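Local coordinates for MSM0271 protein (Mycobacterium smegmatis, PDB 5SUH) that forms a double-ringed trimeric shell protein of the RMM bacterial microcompartment and probably builds part of its protein coat, at residues I33-L38 / A179-V184; E65-V70 / V105-S110; D143-I148 / L171-M176. All coordinates share one frame; numbering follows the deposited sequence.

The centre of interaction 1 lies about 6 Å from that of the chain, and the contact joins the two BMC halves by apolar side-chain packing of a strand against the start of a helix. Interactions 2 and 3 are instead hydrogen-bonded antiparallel strand pairs, one in the sheet of each half. Interaction 2 shares its sheet with interaction 1: strands 32-39 and 66-73 are neighbours, and Leu37 O lies 2.9 Å from Ile69 N. Interaction 3, its centre about 18 Å from that of the chain, touches interaction 1 through Met176. All three are largely buried, but interaction 3 borders another subunit extensively and makes a salt bridge to it, interaction 2 only packing there through Glu65.

Interaction 1 of 3, residues I33-L38 / A179-V184; sequences IRVYLL and ALFAAV
Val35 and Leu180 bring their CA atoms to 6.8 Å and those of Leu37 and Val184 stand 8.3 Å apart, spacings too wide for strand pairing and suited to a strand laid against the beginning of a helix. The Phe181 ring lies between the two segments, touching Val35 and Leu37. Val35 has CG1 anti to its own N (chi1 179°), which turns both methyls to one face of that ring: CG2 lies 4.2 Å from the Phe181 ring centroid and 19° off the normal, a CH-pi contact, while CG1 reaches Phe181 CE1 at 3.9 Å. Leu37 comes to the same ring differently, at its edge and near its plane, with CD1 4.2 Å from Phe181 CE1. Strand 32-39 is an outer strand of the first BMC sheet within this chain and helix 182-192 belongs to the second BMC half, which makes this a junction between the tandem domains. Beyond the ring, the Leu37 side chain crosses that of Val184 at about a right angle, Leu37 CD1 to Val184 CB 3.9 Å. Val35 CG2 also meets Leu180 CB at 4.1 Å. At the strand's start, Arg34 and Val35 both face Glu71 in a classic beta bulge. Glu71 salt-bridges Arg34 NE and accepts a bond from Leu180 N; a water in the guanidinium plane, 2.8 Å from Arg34 NH2, accepts from that atom and from Ala179 N.

Interaction 2 of 3, residues E65-V70 / V105-S110; sequences EHALIV and VLEIHS
Leu68 and Ile108 face each other as a hydrogen-bonded antiparallel pair, Leu68 N to Ile108 O 2.8 Å and Ile108 N to Leu68 O 3.1 Å. Matching pairs of bonds join His66 with Ser110 and Val70 with Leu106, and the two strand segments run at 164°, close to fully antiparallel. Ala67-His109 and Ile69-Glu107 are the intervening non-hydrogen-bonded pairs, with their side chains on the other face of the sheet.

His109 can be traced outward on that face. Its CB lies beside the opposing backbone, 3.2 Å from His66 O. Chi1 of 58° sets CG between the backbone N and the carbonyl carbon, and the ring then meets two glutamates. Its CD2 lies 3.8 Å from Glu65 OE1, with carboxylate and ring planes 28° apart; NE2 is 4.5 Å from the same oxygen, too far for a bond, and Glu65 OE1 instead accepts from Tyr62 N. The Glu107 carboxylate, by contrast, sits at the ring edge, where ND1 donates to both its oxygens, OE1 at 3.1 Å and OE2 at 3.0 Å, each through its syn lone pair. The Glu107 chain bends beyond CG to bring the carboxylate back to the ring, and this forked bond would fix the rotation of the imidazole.

Across the sheet, Leu68 and Ile108 lie side by side, Leu68 CB to Ile108 CG1 3.8 Å. Helix 113-127 packs on both, and helix 78-88 covers Ile108 and Leu106. Strands 66-73 and 104-110 are the inner pair of a four-stranded antiparallel sheet, in the order 1-2-4-3 and backed by helices on the Leu68 face, consistent with a circularly permuted BMC domain.

Interaction 3 of 3, residues D143-I148 / L171-M176; sequences DIITDI and LLVYEM
Backbone hydrogen bonds pair Ile145 with Leu171 and Asp143 with Val173, two bonds each, between strands that run antiparallel at 156°. Leu171 N to Ile145 O measures 2.7 Å, and Asp143 N to Val173 O 3.2 Å. Ile144 and Leu172 form the non-hydrogen-bonded pair between them. There, CA-H...O contacts add to the pairing: Leu172 CA lies 3.5 Å from Asp143 O, and Ile144 CA approaches Leu171 O.

Apolar contacts occupy both faces. On one, the Leu172 side chain, its CG anti to N (chi1 162°), crosses Ile144 at a slant, Leu172 CD1 to Ile144 CG1 4.1 Å; helix 216-232 also packs on Ile144. On the other, Ile145 CB and Leu171 CB stand 4.4 Å apart. After the strand the chain loops back, and Ile148 CD1 reaches Leu171 CD2 at 4.2 Å, with Leu156 of helix 150-156 packing on both residues.

The Asp143 carboxylate reaches a neighbouring subunit. Its OD2 makes a salt bridge with Arg80 of that subunit, and its OD1 takes a weak bond from Ile144 N at 2.8 Å, within the same strand. Main-chain bonds and hydrocarbon packing therefore join the two strands, while the Asp143 carboxylate adds an ionic link to a neighbouring subunit of the assembly.

Interaction 1 of 3, residues I33-L38 / A179-V184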
# COMPACT_ATOMS: atom_id res chain seq x y z
N ILE A 33 -12.51 27.17 -13.49
CA ILE A 33 -13.28 25.96 -13.61
C ILE A 33 -12.99 25.19 -14.90
O ILE A 33 -13.17 25.70 -16.00
CB ILE A 33 -14.76 26.28 -13.48
CG1 ILE A 33 -15.04 26.55 -11.99
CG2 ILE A 33 -15.59 25.11 -13.97
CD1 ILE A 33 -16.50 26.63 -11.63
N ARG A 34 -12.51 23.96 -14.74
CA ARG A 34 -12.16 23.09 -15.85
C ARG A 34 -13.37 22.25 -16.22
O ARG A 34 -13.71 22.12 -17.40
CB ARG A 34 -11.03 22.13 -15.44
CG ARG A 34 -9.81 22.79 -14.89
CD ARG A 34 -8.58 22.42 -15.62
NE ARG A 34 -8.47 21.00 -15.92
CZ ARG A 34 -7.65 20.54 -16.86
NH1 ARG A 34 -6.90 21.40 -17.56
NH2 ARG A 34 -7.60 19.25 -17.14
N VAL A 35 -14.03 21.71 -15.20
CA VAL A 35 -15.25 20.91 -15.36
C VAL A 35 -16.31 21.36 -14.34
O VAL A 35 -15.99 21.53 -13.17
CB VAL A 35 -14.98 19.41 -15.15
CG1 VAL A 35 -16.27 18.62 -15.30
CG2 VAL A 35 -13.96 18.91 -16.11
N TYR A 36 -17.55 21.56 -14.80
CA TYR A 36 -18.69 21.87 -13.91
C TYR A 36 -19.95 21.19 -14.44
O TYR A 36 -20.52 21.64 -15.44
CB TYR A 36 -18.93 23.39 -13.79
CG TYR A 36 -20.15 23.80 -12.97
CD1 TYR A 36 -21.41 23.95 -13.57
CD2 TYR A 36 -20.05 24.03 -11.61
CE1 TYR A 36 -22.53 24.30 -12.81
CE2 TYR A 36 -21.17 24.39 -10.84
CZ TYR A 36 -22.39 24.52 -11.44
OH TYR A 36 -23.46 24.88 -10.67
N LEU A 37 -20.42 20.15 -13.77
CA LEU A 37 -21.52 19.36 -14.31
C LEU A 37 -22.48 18.73 -13.31
O LEU A 37 -22.06 18.09 -12.34
CB LEU A 37 -20.97 18.22 -15.17
CG LEU A 37 -21.19 18.33 -16.68
CD1 LEU A 37 -21.05 16.95 -17.31
CD2 LEU A 37 -22.54 18.97 -17.04
N LEU A 38 -23.77 18.89 -13.59
CA LEU A 38 -24.82 18.09 -12.97
C LEU A 38 -25.00 16.76 -13.65
O LEU A 38 -25.34 16.68 -14.82
CB LEU A 38 -26.17 18.80 -12.97
CG LEU A 38 -26.60 19.40 -11.64
CD1 LEU A 38 -25.65 20.48 -11.22
CD2 LEU A 38 -27.96 20.01 -11.88
N ALA A 179 -10.22 15.02 -17.36
CA ALA A 179 -10.48 13.69 -16.87
C ALA A 179 -11.85 13.49 -16.23
O ALA A 179 -12.41 12.40 -16.29
CB ALA A 179 -9.37 13.29 -15.86
N LEU A 180 -12.39 14.53 -15.59
CA LEU A 180 -13.57 14.32 -14.77
C LEU A 180 -14.81 14.04 -15.64
O LEU A 180 -15.81 13.47 -15.15
CB LEU A 180 -13.83 15.50 -13.84
CG LEU A 180 -14.78 15.24 -12.66
CD1 LEU A 180 -14.39 13.95 -11.93
CD2 LEU A 180 -14.84 16.38 -11.67
N PHE A 181 -14.72 14.35 -16.94
CA PHE A 181 -15.85 14.08 -17.85
C PHE A 181 -16.09 12.58 -18.01
O PHE A 181 -17.13 12.16 -18.52
CB PHE A 181 -15.61 14.68 -19.23
CG PHE A 181 -15.90 16.15 -19.31
CD1 PHE A 181 -17.14 16.66 -18.93
CD2 PHE A 181 -14.93 17.04 -19.75
CE1 PHE A 181 -17.41 18.03 -19.02
CE2 PHE A 181 -15.19 18.40 -19.82
CZ PHE A 181 -16.43 18.89 -19.46
N ALA A 182 -15.13 11.78 -17.56
CA ALA A 182 -15.28 10.33 -17.59
C ALA A 182 -16.47 9.91 -16.74
O ALA A 182 -17.08 8.85 -16.96
CB ALA A 182 -14.01 9.66 -17.13
N ALA A 183 -16.78 10.73 -15.74
CA ALA A 183 -17.90 10.49 -14.84
C ALA A 183 -19.23 10.47 -15.59
O ALA A 183 -20.02 9.53 -15.43
CB ALA A 183 -17.94 11.52 -13.73
N VAL A 184 -19.48 11.50 -16.39
CA VAL A 184 -20.76 11.59 -17.08
C VAL A 184 -20.81 10.55 -18.20
O VAL A 184 -21.88 9.98 -18.46
CB VAL A 184 -21.05 13.03 -17.63
CG1 VAL A 184 -20.13 13.41 -18.79
CG2 VAL A 184 -22.49 13.14 -18.07
O HOH W 1 -7.92 16.67 -16.21

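Interaction 2 of 3, residues E65-V70 / V105-S110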
# COMPACT_ATOMS: atom_id res chain seq x y z
N GLU A 65 -29.92 8.86 -6.83
CA GLU A 65 -29.50 10.15 -6.26
C GLU A 65 -28.87 11.05 -7.35
O GLU A 65 -28.72 10.62 -8.50
CB GLU A 65 -28.53 9.93 -5.08
CG GLU A 65 -29.22 9.34 -3.83
CD GLU A 65 -28.35 9.22 -2.58
OE1 GLU A 65 -27.11 9.13 -2.68
OE2 GLU A 65 -28.91 9.26 -1.47
N HIS A 66 -28.56 12.30 -7.02
CA HIS A 66 -28.00 13.23 -8.01
C HIS A 66 -26.65 13.83 -7.56
O HIS A 66 -26.42 14.06 -6.37
CB HIS A 66 -29.00 14.36 -8.33
CG HIS A 66 -30.40 13.88 -8.57
ND1 HIS A 66 -30.83 13.40 -9.79
CD2 HIS A 66 -31.49 13.83 -7.76
CE1 HIS A 66 -32.11 13.06 -9.72
NE2 HIS A 66 -32.53 13.32 -8.49
N ALA A 67 -25.76 14.09 -8.52
CA ALA A 67 -24.41 14.57 -8.19
C ALA A 67 -23.96 15.84 -8.91
O ALA A 67 -24.40 16.14 -10.03
CB ALA A 67 -23.40 13.47 -8.47
N LEU A 68 -23.10 16.60 -8.23
CA LEU A 68 -22.39 17.71 -8.86
C LEU A 68 -20.91 17.38 -8.91
O LEU A 68 -20.32 17.04 -7.87
CB LEU A 68 -22.60 19.01 -8.09
CG LEU A 68 -21.81 20.17 -8.70
CD1 LEU A 68 -22.43 20.62 -10.04
CD2 LEU A 68 -21.69 21.32 -7.73
N ILE A 69 -20.29 17.46 -10.10
CA ILE A 69 -18.86 17.18 -10.23
C ILE A 69 -18.11 18.43 -10.68
O ILE A 69 -18.54 19.12 -11.62
CB ILE A 69 -18.56 16.05 -11.23
CG1 ILE A 69 -19.11 16.38 -12.64
CG2 ILE A 69 -19.10 14.74 -10.71
CD1 ILE A 69 -18.66 15.42 -13.76
N VAL A 70 -17.02 18.76 -9.99
CA VAL A 70 -16.25 19.95 -10.31
C VAL A 70 -14.74 19.67 -10.34
O VAL A 70 -14.18 19.08 -9.38
CB VAL A 70 -16.53 21.10 -9.31
CG1 VAL A 70 -15.72 22.34 -9.65
CG2 VAL A 70 -18.04 21.42 -9.22
N VAL A 105 -10.34 18.18 -7.39
CA VAL A 105 -11.57 17.46 -7.73
C VAL A 105 -12.55 17.38 -6.57
O VAL A 105 -12.15 17.16 -5.41
CB VAL A 105 -11.21 16.02 -8.24
CG1 VAL A 105 -12.46 15.19 -8.51
CG2 VAL A 105 -10.33 16.10 -9.48
N LEU A 106 -13.84 17.55 -6.86
CA LEU A 106 -14.89 17.40 -5.84
C LEU A 106 -16.11 16.70 -6.42
O LEU A 106 -16.50 16.95 -7.56
CB LEU A 106 -15.31 18.77 -5.26
CG LEU A 106 -16.61 18.82 -4.47
CD1 LEU A 106 -16.44 18.22 -3.06
CD2 LEU A 106 -17.19 20.23 -4.40
N GLU A 107 -16.70 15.80 -5.63
CA GLU A 107 -18.03 15.28 -5.95
C GLU A 107 -18.93 15.51 -4.74
O GLU A 107 -18.56 15.20 -3.62
CB GLU A 107 -17.97 13.79 -6.32
CG GLU A 107 -19.31 13.17 -6.75
CD GLU A 107 -20.10 12.57 -5.58
OE1 GLU A 107 -19.69 12.72 -4.42
OE2 GLU A 107 -21.16 11.97 -5.82
N ILE A 108 -20.10 16.10 -4.96
CA ILE A 108 -21.10 16.18 -3.88
C ILE A 108 -22.39 15.59 -4.45
O ILE A 108 -22.60 15.60 -5.67
CB ILE A 108 -21.32 17.64 -3.35
CG1 ILE A 108 -21.82 18.58 -4.44
CG2 ILE A 108 -20.03 18.20 -2.74
CD1 ILE A 108 -22.17 19.96 -3.93
N HIS A 109 -23.22 15.03 -3.57
CA HIS A 109 -24.45 14.37 -4.02
C HIS A 109 -25.56 14.50 -2.98
O HIS A 109 -25.30 14.83 -1.82
CB HIS A 109 -24.20 12.89 -4.35
CG HIS A 109 -23.65 12.11 -3.20
ND1 HIS A 109 -22.32 11.78 -3.09
CD2 HIS A 109 -24.25 11.63 -2.08
CE1 HIS A 109 -22.12 11.12 -1.97
NE2 HIS A 109 -23.28 11.01 -1.34
N SER A 110 -26.79 14.26 -3.42
CA SER A 110 -27.97 14.29 -2.57
C SER A 110 -29.14 13.57 -3.21
O SER A 110 -29.17 13.38 -4.43
CB SER A 110 -28.40 15.73 -2.27
OG SER A 110 -29.62 15.78 -1.54

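Interaction 3 of 3, residues D143-I148 / L171-M176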
# COMPACT_ATOMS: atom_id res chain seq x y z
N ASP A 143 -12.03 2.96 -29.04
CA ASP A 143 -11.94 1.75 -29.84
C ASP A 143 -12.77 0.62 -29.23
O ASP A 143 -13.04 0.63 -28.02
CB ASP A 143 -10.48 1.30 -29.95
CG ASP A 143 -10.24 0.37 -31.14
OD1 ASP A 143 -11.17 0.13 -31.95
OD2 ASP A 143 -9.11 -0.13 -31.24
N ILE A 144 -13.17 -0.34 -30.07
CA ILE A 144 -13.90 -1.52 -29.61
C ILE A 144 -13.09 -2.76 -29.97
O ILE A 144 -12.92 -3.08 -31.13
CB ILE A 144 -15.32 -1.60 -30.23
CG1 ILE A 144 -16.19 -0.47 -29.69
CG2 ILE A 144 -16.00 -2.94 -29.92
CD1 ILE A 144 -17.55 -0.40 -30.33
N ILE A 145 -12.56 -3.43 -28.94
CA ILE A 145 -11.83 -4.68 -29.09
C ILE A 145 -12.83 -5.83 -28.91
O ILE A 145 -13.32 -6.08 -27.79
CB ILE A 145 -10.69 -4.82 -28.04
CG1 ILE A 145 -9.54 -3.88 -28.36
CG2 ILE A 145 -10.14 -6.26 -27.99
CD1 ILE A 145 -9.62 -2.58 -27.67
N THR A 146 -13.16 -6.52 -29.99
CA THR A 146 -14.08 -7.65 -29.89
C THR A 146 -13.39 -8.94 -29.47
O THR A 146 -12.20 -9.13 -29.72
CB THR A 146 -14.83 -7.89 -31.20
OG1 THR A 146 -13.90 -8.24 -32.23
CG2 THR A 146 -15.59 -6.65 -31.59
N ASP A 147 -14.14 -9.80 -28.77
CA ASP A 147 -13.68 -11.14 -28.41
C ASP A 147 -12.30 -11.11 -27.74
O ASP A 147 -11.32 -11.65 -28.26
CB ASP A 147 -13.67 -12.02 -29.68
CG ASP A 147 -13.44 -13.51 -29.38
OD1 ASP A 147 -13.84 -13.97 -28.29
OD2 ASP A 147 -12.87 -14.22 -30.25
N ILE A 148 -12.23 -10.51 -26.56
CA ILE A 148 -10.95 -10.31 -25.89
C ILE A 148 -10.31 -11.68 -25.57
O ILE A 148 -10.98 -12.64 -25.17
CB ILE A 148 -11.11 -9.42 -24.61
CG1 ILE A 148 -9.75 -9.01 -24.05
CG2 ILE A 148 -11.96 -10.11 -23.52
CD1 ILE A 148 -9.81 -8.00 -22.89
N LEU A 171 -14.73 -5.31 -25.58
CA LEU A 171 -14.27 -4.25 -24.70
C LEU A 171 -14.27 -2.87 -25.38
O LEU A 171 -13.68 -2.71 -26.46
CB LEU A 171 -12.87 -4.57 -24.21
CG LEU A 171 -12.12 -3.48 -23.47
CD1 LEU A 171 -12.80 -3.24 -22.12
CD2 LEU A 171 -10.66 -3.89 -23.34
N LEU A 172 -14.93 -1.89 -24.77
CA LEU A 172 -14.84 -0.50 -25.23
C LEU A 172 -13.91 0.31 -24.36
O LEU A 172 -14.05 0.32 -23.12
CB LEU A 172 -16.21 0.15 -25.23
CG LEU A 172 -16.25 1.68 -25.28
CD1 LEU A 172 -15.74 2.23 -26.62
CD2 LEU A 172 -17.67 2.15 -25.00
N VAL A 173 -12.94 0.99 -24.97
CA VAL A 173 -12.10 1.91 -24.21
C VAL A 173 -12.36 3.31 -24.76
O VAL A 173 -12.53 3.48 -25.97
CB VAL A 173 -10.56 1.57 -24.27
CG1 VAL A 173 -10.23 0.31 -23.45
CG2 VAL A 173 -10.07 1.42 -25.70
N TYR A 174 -12.42 4.29 -23.86
CA TYR A 174 -12.72 5.67 -24.25
C TYR A 174 -11.90 6.65 -23.40
O TYR A 174 -11.96 6.64 -22.15
CB TYR A 174 -14.21 5.96 -24.06
CG TYR A 174 -14.81 6.92 -25.05
CD1 TYR A 174 -15.83 6.50 -25.90
CD2 TYR A 174 -14.39 8.25 -25.13
CE1 TYR A 174 -16.41 7.37 -26.83
CE2 TYR A 174 -14.96 9.12 -26.05
CZ TYR A 174 -15.98 8.67 -26.89
OH TYR A 174 -16.57 9.52 -27.81
N GLU A 175 -11.13 7.49 -24.07
CA GLU A 175 -10.27 8.42 -23.38
C GLU A 175 -10.60 9.86 -23.75
O GLU A 175 -10.74 10.19 -24.94
CB GLU A 175 -8.79 8.09 -23.69
CG GLU A 175 -7.80 8.88 -22.82
CD GLU A 175 -6.34 8.46 -22.98
OE1 GLU A 175 -6.00 7.75 -23.96
OE2 GLU A 175 -5.53 8.83 -22.11
N MET A 176 -10.63 10.74 -22.75
CA MET A 176 -11.01 12.15 -22.91
C MET A 176 -10.24 13.07 -21.96
O MET A 176 -9.62 12.60 -20.99
CB MET A 176 -12.49 12.32 -22.65
CG MET A 176 -12.82 11.93 -21.20
SD MET A 176 -14.38 11.10 -21.04
CE MET A 176 -13.98 9.49 -21.72